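Local coordinates for uncharacterized hypothetical protein (Bacteroides uniformis, PDB 4EIU), which is of unknown function but belongs to the DUF3823 family, whose N-terminal domain is grouped with the transthyretin-like beta-sandwich folds, at residues G33-L38 with R74-F79; I80-E85 with F109-F114; T11-V16 with D58-N63; K23-D28 with R237-E242. All coordinates share one frame; numbering follows the deposited sequence.

Contact 1: residues G33-L38 with R74-F79; sequences GIRVRL and RIDGPF
D76 OD2 is gripped by two arginines, R35 from the facing strand and R74 from its own, in a salt-bridge network at the end of an antiparallel pairing in the five-stranded sheet of the N-terminal domain. R74 holds the carboxylate side-on: NE gives to OD2 at 2.8 Å and NH2 to OD1 at 2.9 Å, both on syn lone pairs. R35 comes differently. Its chain bends at chi3 (73°) and brings NH2 to 3.0 Å from D76 OD2, above the carboxylate plane, with the two flat groups 82° apart. Water 1 accepts from R35 NE. The acid thus probably offsets the closeness of two like charges, R35 NH2 and R74 NE, 4.1 Å apart; an asparagine here would probably leave both guanidinium groups without their shared counter-charge. R37, on the same face, turns to D52 instead. Paired backbone hydrogen bonds join R35 to D76 and R37 to R74. On the other face V36 lies beside I75, and past the strand ends I34 crosses P78 and F79 at about right angles, its CG2 meeting the edge of the F79 ring 4.1 Å from CE2.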
# COMPACT_ATOMS: atom_id res chain seq x y z
N GLY A 33 5.66 0.77 2.05
CA GLY A 33 4.89 1.04 0.85
C GLY A 33 4.92 -0.14 -0.11
O GLY A 33 4.83 -1.30 0.30
N ILE A 34 5.08 0.14 -1.41
CA ILE A 34 5.14 -0.93 -2.42
C ILE A 34 6.58 -1.09 -2.88
O ILE A 34 7.15 -0.20 -3.55
CB ILE A 34 4.23 -0.67 -3.64
CG1 ILE A 34 2.78 -0.50 -3.24
CG2 ILE A 34 4.45 -1.78 -4.70
CD1 ILE A 34 1.84 -0.10 -4.37
N ARG A 35 7.15 -2.20 -2.45
CA ARG A 35 8.54 -2.59 -2.70
C ARG A 35 8.75 -3.18 -4.06
O ARG A 35 7.96 -4.03 -4.49
CB ARG A 35 9.02 -3.55 -1.62
CG ARG A 35 10.53 -3.74 -1.54
CD ARG A 35 10.91 -4.76 -0.50
NE ARG A 35 10.56 -6.10 -0.99
CZ ARG A 35 10.74 -7.23 -0.32
NH1 ARG A 35 11.27 -7.23 0.91
NH2 ARG A 35 10.35 -8.38 -0.88
N VAL A 36 9.85 -2.80 -4.70
CA VAL A 36 10.22 -3.30 -6.03
C VAL A 36 11.62 -3.89 -5.92
O VAL A 36 12.58 -3.24 -5.48
CB VAL A 36 10.20 -2.17 -7.10
CG1 VAL A 36 10.44 -2.74 -8.50
CG2 VAL A 36 8.86 -1.39 -7.04
N ARG A 37 11.75 -5.14 -6.39
CA ARG A 37 13.02 -5.88 -6.37
C ARG A 37 13.32 -6.42 -7.75
O ARG A 37 12.55 -7.25 -8.31
CB ARG A 37 12.92 -7.03 -5.34
CG ARG A 37 14.07 -8.01 -5.34
CD ARG A 37 13.96 -9.02 -4.21
NE ARG A 37 14.09 -8.35 -2.91
CZ ARG A 37 13.90 -8.96 -1.76
NH1 ARG A 37 13.62 -10.26 -1.74
NH2 ARG A 37 14.02 -8.29 -0.61
N LEU A 38 14.46 -5.98 -8.27
CA LEU A 38 14.97 -6.35 -9.57
C LEU A 38 16.15 -7.28 -9.40
O LEU A 38 17.19 -6.88 -8.86
CB LEU A 38 15.41 -5.08 -10.36
CG LEU A 38 14.42 -3.88 -10.45
CD1 LEU A 38 15.01 -2.64 -11.17
CD2 LEU A 38 13.10 -4.26 -11.07
N ARG A 74 9.85 -8.18 -9.10
CA ARG A 74 8.94 -8.61 -8.06
C ARG A 74 8.46 -7.41 -7.26
O ARG A 74 9.28 -6.61 -6.83
CB ARG A 74 9.71 -9.55 -7.11
CG ARG A 74 8.90 -9.91 -5.88
CD ARG A 74 9.62 -10.85 -4.93
NE ARG A 74 8.82 -10.90 -3.70
CZ ARG A 74 8.79 -11.92 -2.85
NH1 ARG A 74 9.51 -13.04 -3.07
NH2 ARG A 74 8.02 -11.83 -1.78
N ILE A 75 7.15 -7.29 -6.99
CA ILE A 75 6.64 -6.25 -6.11
C ILE A 75 5.90 -6.89 -4.91
O ILE A 75 5.38 -7.99 -5.02
CB ILE A 75 5.76 -5.23 -6.85
CG1 ILE A 75 4.45 -5.87 -7.39
CG2 ILE A 75 6.61 -4.56 -8.00
CD1 ILE A 75 3.36 -4.90 -7.91
N ASP A 76 5.97 -6.23 -3.77
CA ASP A 76 5.23 -6.60 -2.56
C ASP A 76 4.58 -5.33 -2.00
O ASP A 76 5.14 -4.21 -2.11
CB ASP A 76 6.22 -7.14 -1.53
CG ASP A 76 6.83 -8.47 -1.94
OD1 ASP A 76 6.29 -9.53 -1.57
OD2 ASP A 76 7.89 -8.46 -2.57
N GLY A 77 3.41 -5.47 -1.37
CA GLY A 77 2.69 -4.30 -0.97
C GLY A 77 1.44 -4.67 -0.22
O GLY A 77 1.35 -5.81 0.25
N PRO A 78 0.47 -3.73 -0.12
CA PRO A 78 -0.84 -3.95 0.52
C PRO A 78 -1.82 -4.64 -0.45
O PRO A 78 -2.86 -4.12 -0.79
CB PRO A 78 -1.28 -2.52 0.88
CG PRO A 78 -0.75 -1.71 -0.28
CD PRO A 78 0.61 -2.32 -0.55
N PHE A 79 -1.41 -5.83 -0.84
CA PHE A 79 -2.09 -6.66 -1.82
C PHE A 79 -1.67 -8.12 -1.67
O PHE A 79 -0.60 -8.45 -1.14
CB PHE A 79 -1.93 -6.12 -3.25
CG PHE A 79 -0.50 -5.86 -3.67
CD1 PHE A 79 0.34 -6.88 -4.04
CD2 PHE A 79 -0.02 -4.53 -3.74
CE1 PHE A 79 1.63 -6.61 -4.50
CE2 PHE A 79 1.28 -4.25 -4.16
CZ PHE A 79 2.10 -5.29 -4.52
O HOH W 1 9.52 -6.68 -3.65

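Contact 2: residues I80-E85 with F109-F114; sequences IPLVRE and FEVQPF
F109 and V111 both meet L82, whose CD1 methyl reaches across from the turn ahead of strand 83-85. F109 CD1 lies 3.9 Å from L82 CD1, the leucine crossing the phenylalanine at a slant. V111, two residues on along the same edge strand of the three-stranded sheet, offers CG1 at 4.2 Å to that same methyl, and here the side chains stand nearly perpendicular. L82 arrives with CG anti to its carbonyl carbon (chi1 -64°) and an extended chi2, which carries CD1 forward to both residues; I75 packs on it as well. At Q112 the strand has ended and polar contact takes over: its O accepts from I80 N at 3.1 Å, with the donor 32° out of the plane of that carbonyl, while its N gives to water 2, which in turn donates to I80 O at 2.7 Å. The two backbones are therefore joined by one direct bond and one through water. I80 CD1 lies against Q112 CB and is 3.8 Å from Q112 OE1, which accepts from K148. The F114 ring closes the segment, packing on I80 with CE1 3.4 Å from I80 N and near CG1. The contact thus ties the stretch leaving strand 69-76 to the end of strand 104-111 by packing at L82 and under the F114 ring, and by the backbone at I80, where both N-H and C=O of this buried residue are satisfied.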
# COMPACT_ATOMS: atom_id res chain seq x y z
N ILE A 80 -2.51 -9.01 -2.19
CA ILE A 80 -2.27 -10.44 -2.10
C ILE A 80 -0.89 -10.72 -2.64
O ILE A 80 -0.54 -10.25 -3.74
CB ILE A 80 -3.32 -11.26 -2.90
CG1 ILE A 80 -4.68 -11.18 -2.18
CG2 ILE A 80 -2.89 -12.74 -2.98
CD1 ILE A 80 -5.78 -12.01 -2.83
N PRO A 81 -0.08 -11.44 -1.87
CA PRO A 81 1.27 -11.74 -2.43
C PRO A 81 1.24 -12.42 -3.79
O PRO A 81 0.45 -13.38 -3.99
CB PRO A 81 1.87 -12.68 -1.40
CG PRO A 81 1.16 -12.33 -0.12
CD PRO A 81 -0.24 -11.96 -0.51
N LEU A 82 2.08 -11.92 -4.69
CA LEU A 82 2.23 -12.44 -6.04
C LEU A 82 3.15 -13.64 -6.07
O LEU A 82 3.06 -14.46 -6.96
CB LEU A 82 2.81 -11.32 -6.96
CG LEU A 82 1.88 -10.10 -7.12
CD1 LEU A 82 2.61 -9.06 -8.00
CD2 LEU A 82 0.50 -10.48 -7.68
N VAL A 83 4.09 -13.71 -5.12
CA VAL A 83 5.00 -14.82 -5.02
C VAL A 83 4.63 -15.57 -3.76
O VAL A 83 4.82 -15.05 -2.66
CB VAL A 83 6.48 -14.38 -5.03
CG1 VAL A 83 7.43 -15.60 -5.01
CG2 VAL A 83 6.75 -13.51 -6.27
N ARG A 84 4.12 -16.78 -3.91
CA ARG A 84 3.53 -17.51 -2.79
C ARG A 84 4.20 -18.85 -2.57
O ARG A 84 4.15 -19.72 -3.46
CB ARG A 84 2.04 -17.71 -2.98
CG ARG A 84 1.30 -16.39 -3.12
CD ARG A 84 -0.17 -16.55 -3.09
NE ARG A 84 -0.76 -17.13 -4.27
CZ ARG A 84 -1.19 -16.47 -5.34
NH1 ARG A 84 -1.00 -15.17 -5.49
NH2 ARG A 84 -1.81 -17.14 -6.29
N GLU A 85 4.82 -19.00 -1.39
CA GLU A 85 5.35 -20.27 -0.93
C GLU A 85 4.70 -20.70 0.37
O GLU A 85 4.18 -19.89 1.16
CB GLU A 85 6.86 -20.22 -0.78
CG GLU A 85 7.28 -19.29 0.34
CD GLU A 85 8.76 -19.23 0.59
OE1 GLU A 85 9.62 -19.58 -0.27
OE2 GLU A 85 9.06 -18.71 1.68
N PHE A 109 1.69 -3.98 -13.36
CA PHE A 109 1.33 -5.04 -12.44
C PHE A 109 -0.14 -4.89 -12.06
O PHE A 109 -0.55 -3.86 -11.57
CB PHE A 109 2.16 -4.99 -11.16
CG PHE A 109 3.53 -5.60 -11.30
CD1 PHE A 109 3.75 -6.96 -11.04
CD2 PHE A 109 4.58 -4.84 -11.69
CE1 PHE A 109 5.00 -7.53 -11.18
CE2 PHE A 109 5.86 -5.40 -11.85
CZ PHE A 109 6.07 -6.72 -11.58
N GLU A 110 -0.91 -5.96 -12.22
CA GLU A 110 -2.29 -5.97 -11.76
C GLU A 110 -2.31 -6.78 -10.50
O GLU A 110 -1.94 -7.95 -10.53
CB GLU A 110 -3.20 -6.62 -12.80
CG GLU A 110 -3.32 -5.76 -14.03
CD GLU A 110 -4.28 -6.39 -14.99
OE1 GLU A 110 -3.84 -7.23 -15.76
OE2 GLU A 110 -5.48 -6.08 -14.94
N VAL A 111 -2.79 -6.18 -9.41
CA VAL A 111 -2.74 -6.77 -8.07
C VAL A 111 -4.15 -6.72 -7.47
O VAL A 111 -5.09 -6.21 -8.08
CB VAL A 111 -1.70 -6.07 -7.18
CG1 VAL A 111 -0.31 -6.09 -7.85
CG2 VAL A 111 -2.13 -4.65 -6.88
N GLN A 112 -4.28 -7.32 -6.31
CA GLN A 112 -5.56 -7.43 -5.59
C GLN A 112 -5.33 -6.78 -4.21
O GLN A 112 -4.91 -7.45 -3.28
CB GLN A 112 -5.94 -8.89 -5.49
CG GLN A 112 -6.48 -9.38 -6.83
CD GLN A 112 -6.69 -10.87 -6.94
OE1 GLN A 112 -5.79 -11.69 -6.63
NE2 GLN A 112 -7.88 -11.26 -7.39
N PRO A 113 -5.60 -5.46 -4.11
CA PRO A 113 -5.33 -4.78 -2.85
C PRO A 113 -6.26 -5.33 -1.77
O PRO A 113 -7.36 -5.70 -2.06
CB PRO A 113 -5.70 -3.32 -3.15
CG PRO A 113 -6.63 -3.37 -4.31
CD PRO A 113 -6.30 -4.61 -5.08
N PHE A 114 -5.81 -5.31 -0.52
CA PHE A 114 -6.61 -5.85 0.54
C PHE A 114 -7.87 -5.00 0.79
O PHE A 114 -8.94 -5.54 1.05
CB PHE A 114 -5.81 -5.89 1.84
CG PHE A 114 -4.56 -6.70 1.78
CD1 PHE A 114 -4.53 -7.92 1.13
CD2 PHE A 114 -3.41 -6.27 2.41
CE1 PHE A 114 -3.37 -8.68 1.10
CE2 PHE A 114 -2.25 -7.03 2.38
CZ PHE A 114 -2.25 -8.26 1.75
O HOH W 2 -2.12 -9.19 -5.61

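Contact 3: residues T11-V16 with D58-N63; sequences TIWGEV and DGTFQN
With CG set between its backbone N and carbonyl carbon (chi1 65°), F61 swings its ring across to the neighbouring strand and lays it flat against G14. W13 takes the other course, CG anti to the backbone N (chi1 177°), and its indole extends along the opposite face of the sheet, over F61 O and toward T60. The G14 CA sits 3.8 Å from the centroid of the F61 ring, 19° off the normal, a CH-pi contact; a side chain on G14 would run into CZ of that ring. I12 CG1 adds a contact 4.0 Å from F61 CE1. These residues belong to an antiparallel ladder in which strand 60-63 forms one edge of a three-stranded sheet and strand 10-18 its middle, consistent with the transthyretin-like fold expected of this N-terminal domain. Paired backbone hydrogen bonds join I12 with N63 and G14 with F61, and V16 N gives to G59 O at 2.9 Å, in the turn just before strand 60-63. On the face that carries I12 and F61, V36 and V107 also pack on the ring; an alanine in place of this phenylalanine would probably open a gap above G14 and leave V36 and V107 without the ring they pack on. On the W13 face, T60 CG2 rests 3.9 Å from W13 CZ2. Water 3, in the plane of the indole, accepts from NE1 and donates to T60 OG1. That hydroxyl in turn donates to D58 OD1 at 2.6 Å, an oxygen that also takes T60 N at 3.0 Å in an Asx turn.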
# COMPACT_ATOMS: atom_id res chain seq x y z
N THR A 11 16.40 2.09 -18.10
CA THR A 11 15.32 2.53 -17.22
C THR A 11 14.16 1.55 -17.20
O THR A 11 13.74 1.09 -18.25
CB THR A 11 14.74 3.87 -17.73
OG1 THR A 11 15.72 4.88 -17.61
CG2 THR A 11 13.53 4.30 -16.92
N ILE A 12 13.62 1.27 -16.02
CA ILE A 12 12.33 0.62 -15.88
C ILE A 12 11.35 1.60 -15.26
O ILE A 12 11.67 2.29 -14.29
CB ILE A 12 12.41 -0.69 -15.06
CG1 ILE A 12 11.05 -1.41 -15.05
CG2 ILE A 12 12.92 -0.44 -13.64
CD1 ILE A 12 11.09 -2.80 -14.43
N TRP A 13 10.15 1.65 -15.84
CA TRP A 13 9.02 2.37 -15.31
C TRP A 13 7.91 1.38 -15.13
O TRP A 13 7.71 0.48 -15.94
CB TRP A 13 8.62 3.50 -16.24
CG TRP A 13 7.39 4.25 -15.77
CD1 TRP A 13 7.36 5.44 -15.05
CD2 TRP A 13 5.98 3.90 -15.98
NE1 TRP A 13 6.08 5.79 -14.76
CE2 TRP A 13 5.20 4.94 -15.33
CE3 TRP A 13 5.30 2.86 -16.64
CZ2 TRP A 13 3.81 4.94 -15.33
CZ3 TRP A 13 3.91 2.88 -16.64
CH2 TRP A 13 3.19 3.90 -16.01
N GLY A 14 7.19 1.51 -14.03
CA GLY A 14 6.12 0.60 -13.77
C GLY A 14 4.95 1.25 -13.10
O GLY A 14 5.10 2.30 -12.44
N GLU A 15 3.79 0.64 -13.27
CA GLU A 15 2.61 1.04 -12.47
C GLU A 15 1.94 -0.17 -11.85
O GLU A 15 2.03 -1.30 -12.37
CB GLU A 15 1.59 1.84 -13.29
CG GLU A 15 1.16 1.10 -14.53
CD GLU A 15 0.12 1.83 -15.38
OE1 GLU A 15 -0.66 2.65 -14.88
OE2 GLU A 15 0.09 1.51 -16.57
N VAL A 16 1.28 0.10 -10.71
CA VAL A 16 0.60 -0.94 -9.92
C VAL A 16 -0.88 -0.58 -9.87
O VAL A 16 -1.24 0.49 -9.40
CB VAL A 16 1.22 -1.11 -8.52
CG1 VAL A 16 0.48 -2.22 -7.69
CG2 VAL A 16 2.72 -1.38 -8.64
N ASP A 58 1.58 7.55 -5.92
CA ASP A 58 0.58 7.29 -6.97
C ASP A 58 0.58 5.85 -7.53
O ASP A 58 -0.16 5.52 -8.43
CB ASP A 58 0.72 8.36 -8.08
CG ASP A 58 1.95 8.16 -8.95
OD1 ASP A 58 2.83 7.32 -8.68
OD2 ASP A 58 2.05 8.91 -9.92
N GLY A 59 1.38 4.98 -6.95
CA GLY A 59 1.44 3.59 -7.31
C GLY A 59 2.31 3.35 -8.54
O GLY A 59 2.24 2.28 -9.13
N THR A 60 3.13 4.34 -8.92
CA THR A 60 4.11 4.13 -10.02
C THR A 60 5.53 4.06 -9.46
O THR A 60 5.76 4.49 -8.32
CB THR A 60 4.03 5.23 -11.08
OG1 THR A 60 4.46 6.51 -10.55
CG2 THR A 60 2.59 5.34 -11.70
N PHE A 61 6.49 3.58 -10.26
CA PHE A 61 7.89 3.54 -9.85
C PHE A 61 8.76 3.74 -11.06
O PHE A 61 8.33 3.50 -12.18
CB PHE A 61 8.28 2.23 -9.14
CG PHE A 61 8.19 0.96 -9.99
CD1 PHE A 61 9.29 0.53 -10.76
CD2 PHE A 61 7.08 0.15 -9.93
CE1 PHE A 61 9.20 -0.65 -11.53
CE2 PHE A 61 6.99 -1.03 -10.68
CZ PHE A 61 8.06 -1.44 -11.48
N GLN A 62 9.97 4.19 -10.83
CA GLN A 62 10.95 4.27 -11.91
C GLN A 62 12.36 4.19 -11.33
O GLN A 62 12.66 4.83 -10.32
CB GLN A 62 10.77 5.55 -12.70
CG GLN A 62 11.81 5.82 -13.79
CD GLN A 62 11.57 7.10 -14.51
OE1 GLN A 62 10.81 7.13 -15.48
NE2 GLN A 62 12.24 8.19 -14.09
N ASN A 63 13.22 3.45 -12.01
CA ASN A 63 14.64 3.50 -11.76
C ASN A 63 15.40 3.57 -13.08
O ASN A 63 15.14 2.76 -13.97
CB ASN A 63 15.08 2.29 -10.93
CG ASN A 63 16.50 2.41 -10.43
OD1 ASN A 63 17.43 2.34 -11.22
ND2 ASN A 63 16.68 2.62 -9.12
O HOH W 3 5.07 7.82 -12.92

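Contact 4: residues K23-D28 with R237-E242; sequences KRVLTD and RWNYSE
Y240 turns its ring toward the loop 23-28 with CG anti to the carbonyl carbon (chi1 -82°), so that the side chain runs along the backbone of T27 and ends at D28. Its CD2 is 3.8 Å from T27 CA, T27 O stands over one face of the ring near the rim, and the phenol oxygen OH lies 3.4 Å from D28 CB. The D28 carboxylate is turned 35° from the ring plane; both polar ends bond elsewhere, Y240 OH with the backbone N of Y177 and D28 OD2 with that of R178. L26 reaches toward the far end of 237-242: chi1 of -56° and an extended chi2 push CD1 out to E242 CG at 3.6 Å, beside S241 O. No direct hydrogen bond spans the two segments. Three waters do the joining. Water 4 donates to L26 O at 2.6 Å and accepts from Y240 N and N239 ND2; water 5 links L26 N to Y240 O; water 6 accepts from T27 OG1 and donates to W238 O at 2.8 Å. The contact joins a loop of the N-terminal domain to segment 237-242, which lies on strand 239-247 of the four-stranded sheet. Its chemistry is that of a buried seam with three waters in it: carbon-to-carbon packing of L26 and the Y240 ring is direct, while backbone groups, with T27 OG1 and N239 ND2, are bridged through water.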
# COMPACT_ATOMS: atom_id res chain seq x y z
N LYS A 23 -7.78 0.82 -11.24
CA LYS A 23 -7.37 2.00 -10.50
C LYS A 23 -5.98 1.78 -9.93
O LYS A 23 -5.63 0.67 -9.55
CB LYS A 23 -8.35 2.32 -9.36
CG LYS A 23 -9.70 2.82 -9.82
CD LYS A 23 -10.68 3.07 -8.67
CE LYS A 23 -11.74 4.06 -9.11
NZ LYS A 23 -12.81 4.28 -8.09
N ARG A 24 -5.20 2.85 -9.85
CA ARG A 24 -3.91 2.82 -9.19
C ARG A 24 -4.04 2.40 -7.74
O ARG A 24 -5.01 2.76 -7.07
CB ARG A 24 -3.23 4.17 -9.28
CG ARG A 24 -2.89 4.61 -10.68
CD ARG A 24 -1.59 3.94 -11.16
NE ARG A 24 -1.12 4.38 -12.51
CZ ARG A 24 -0.72 5.60 -12.79
NH1 ARG A 24 -0.72 6.54 -11.85
NH2 ARG A 24 -0.29 5.89 -14.00
N VAL A 25 -3.07 1.60 -7.29
CA VAL A 25 -2.94 1.23 -5.90
C VAL A 25 -2.02 2.28 -5.24
O VAL A 25 -0.78 2.28 -5.41
CB VAL A 25 -2.41 -0.18 -5.71
CG1 VAL A 25 -2.35 -0.52 -4.22
CG2 VAL A 25 -3.28 -1.22 -6.46
N LEU A 26 -2.65 3.16 -4.49
CA LEU A 26 -1.94 4.31 -3.91
C LEU A 26 -1.23 3.84 -2.66
O LEU A 26 -1.68 2.89 -1.98
CB LEU A 26 -2.92 5.45 -3.60
CG LEU A 26 -3.79 6.00 -4.73
CD1 LEU A 26 -4.76 7.08 -4.22
CD2 LEU A 26 -3.00 6.58 -5.89
N THR A 27 -0.12 4.50 -2.37
CA THR A 27 0.80 4.05 -1.35
C THR A 27 1.62 5.24 -0.78
O THR A 27 1.23 6.39 -0.94
CB THR A 27 1.68 2.89 -1.86
OG1 THR A 27 2.34 2.23 -0.76
CG2 THR A 27 2.67 3.34 -2.97
N ASP A 28 2.68 4.92 -0.06
CA ASP A 28 3.54 5.88 0.63
C ASP A 28 4.95 5.49 0.23
O ASP A 28 5.27 4.30 0.28
CB ASP A 28 3.36 5.72 2.13
CG ASP A 28 4.07 6.81 2.94
OD1 ASP A 28 3.90 8.03 2.60
OD2 ASP A 28 4.75 6.43 3.92
N ARG A 237 0.93 -3.63 5.83
CA ARG A 237 0.96 -2.43 5.00
C ARG A 237 -0.45 -1.86 4.80
O ARG A 237 -1.41 -2.61 4.59
CB ARG A 237 1.56 -2.73 3.66
CG ARG A 237 2.97 -3.34 3.73
CD ARG A 237 3.63 -3.58 2.35
NE ARG A 237 4.85 -4.28 2.67
CZ ARG A 237 6.06 -3.79 2.74
NH1 ARG A 237 6.34 -2.55 2.29
NH2 ARG A 237 7.00 -4.58 3.24
N TRP A 238 -0.56 -0.54 4.91
CA TRP A 238 -1.79 0.20 4.60
C TRP A 238 -2.13 0.33 3.16
O TRP A 238 -1.26 0.60 2.28
CB TRP A 238 -1.75 1.60 5.22
CG TRP A 238 -1.78 1.65 6.72
CD1 TRP A 238 -2.85 1.37 7.57
CD2 TRP A 238 -0.68 1.99 7.61
NE1 TRP A 238 -2.50 1.54 8.87
CE2 TRP A 238 -1.22 1.92 8.97
CE3 TRP A 238 0.63 2.41 7.42
CZ2 TRP A 238 -0.45 2.19 10.07
CZ3 TRP A 238 1.41 2.68 8.55
CH2 TRP A 238 0.89 2.56 9.84
N ASN A 239 -3.43 0.22 2.90
CA ASN A 239 -4.05 0.85 1.73
C ASN A 239 -4.45 2.29 2.04
O ASN A 239 -4.76 2.62 3.18
CB ASN A 239 -5.24 0.06 1.22
CG ASN A 239 -4.82 -1.31 0.68
OD1 ASN A 239 -5.07 -2.32 1.32
ND2 ASN A 239 -4.16 -1.33 -0.46
N TYR A 240 -4.41 3.13 1.01
CA TYR A 240 -4.49 4.56 1.17
C TYR A 240 -5.53 5.20 0.28
O TYR A 240 -5.73 4.76 -0.85
CB TYR A 240 -3.14 5.21 0.79
CG TYR A 240 -2.04 5.20 1.85
CD1 TYR A 240 -1.90 6.26 2.72
CD2 TYR A 240 -1.09 4.18 1.89
CE1 TYR A 240 -0.88 6.29 3.66
CE2 TYR A 240 -0.09 4.19 2.84
CZ TYR A 240 0.04 5.30 3.69
OH TYR A 240 1.07 5.33 4.62
N SER A 241 -6.12 6.29 0.78
CA SER A 241 -6.92 7.19 -0.02
C SER A 241 -6.06 8.17 -0.79
O SER A 241 -4.83 8.19 -0.67
CB SER A 241 -7.87 7.97 0.88
OG SER A 241 -7.19 9.01 1.57
N GLU A 242 -6.72 8.99 -1.60
CA GLU A 242 -6.09 10.16 -2.17
C GLU A 242 -5.91 11.19 -1.06
O GLU A 242 -6.72 11.22 -0.12
CB GLU A 242 -6.94 10.77 -3.28
CG GLU A 242 -6.93 9.97 -4.58
CD GLU A 242 -7.99 10.49 -5.53
OE1 GLU A 242 -7.91 11.67 -5.92
OE2 GLU A 242 -8.94 9.73 -5.86
O HOH W 4 -3.84 1.54 -1.48
O HOH W 5 -5.44 2.93 -3.53
O HOH W 6 1.41 0.77 1.35

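Overall arrangement
From the N terminus, strand 10-18 opens contact 3 at 11-16, which closes when 58-63 returns beside it. Contact 4 opens soon after at 23-28 and stays open until 237-242, so it crosses contact 3 and encloses contacts 1 and 2. Contact 1 opens at 33-38, before contact 3 has closed, and the two cross; it ends at 74-79, directly ahead of contact 2, which follows in series and closes at 109-114. Contacts 1 and 3 lie in two different sheets whose inner faces meet, as at V36 with F61. Contact 2 bridges these same sheets, and contact 4 fastens the N-terminal domain to the C-terminal sheet, also touching contact 1 through G33 and R237.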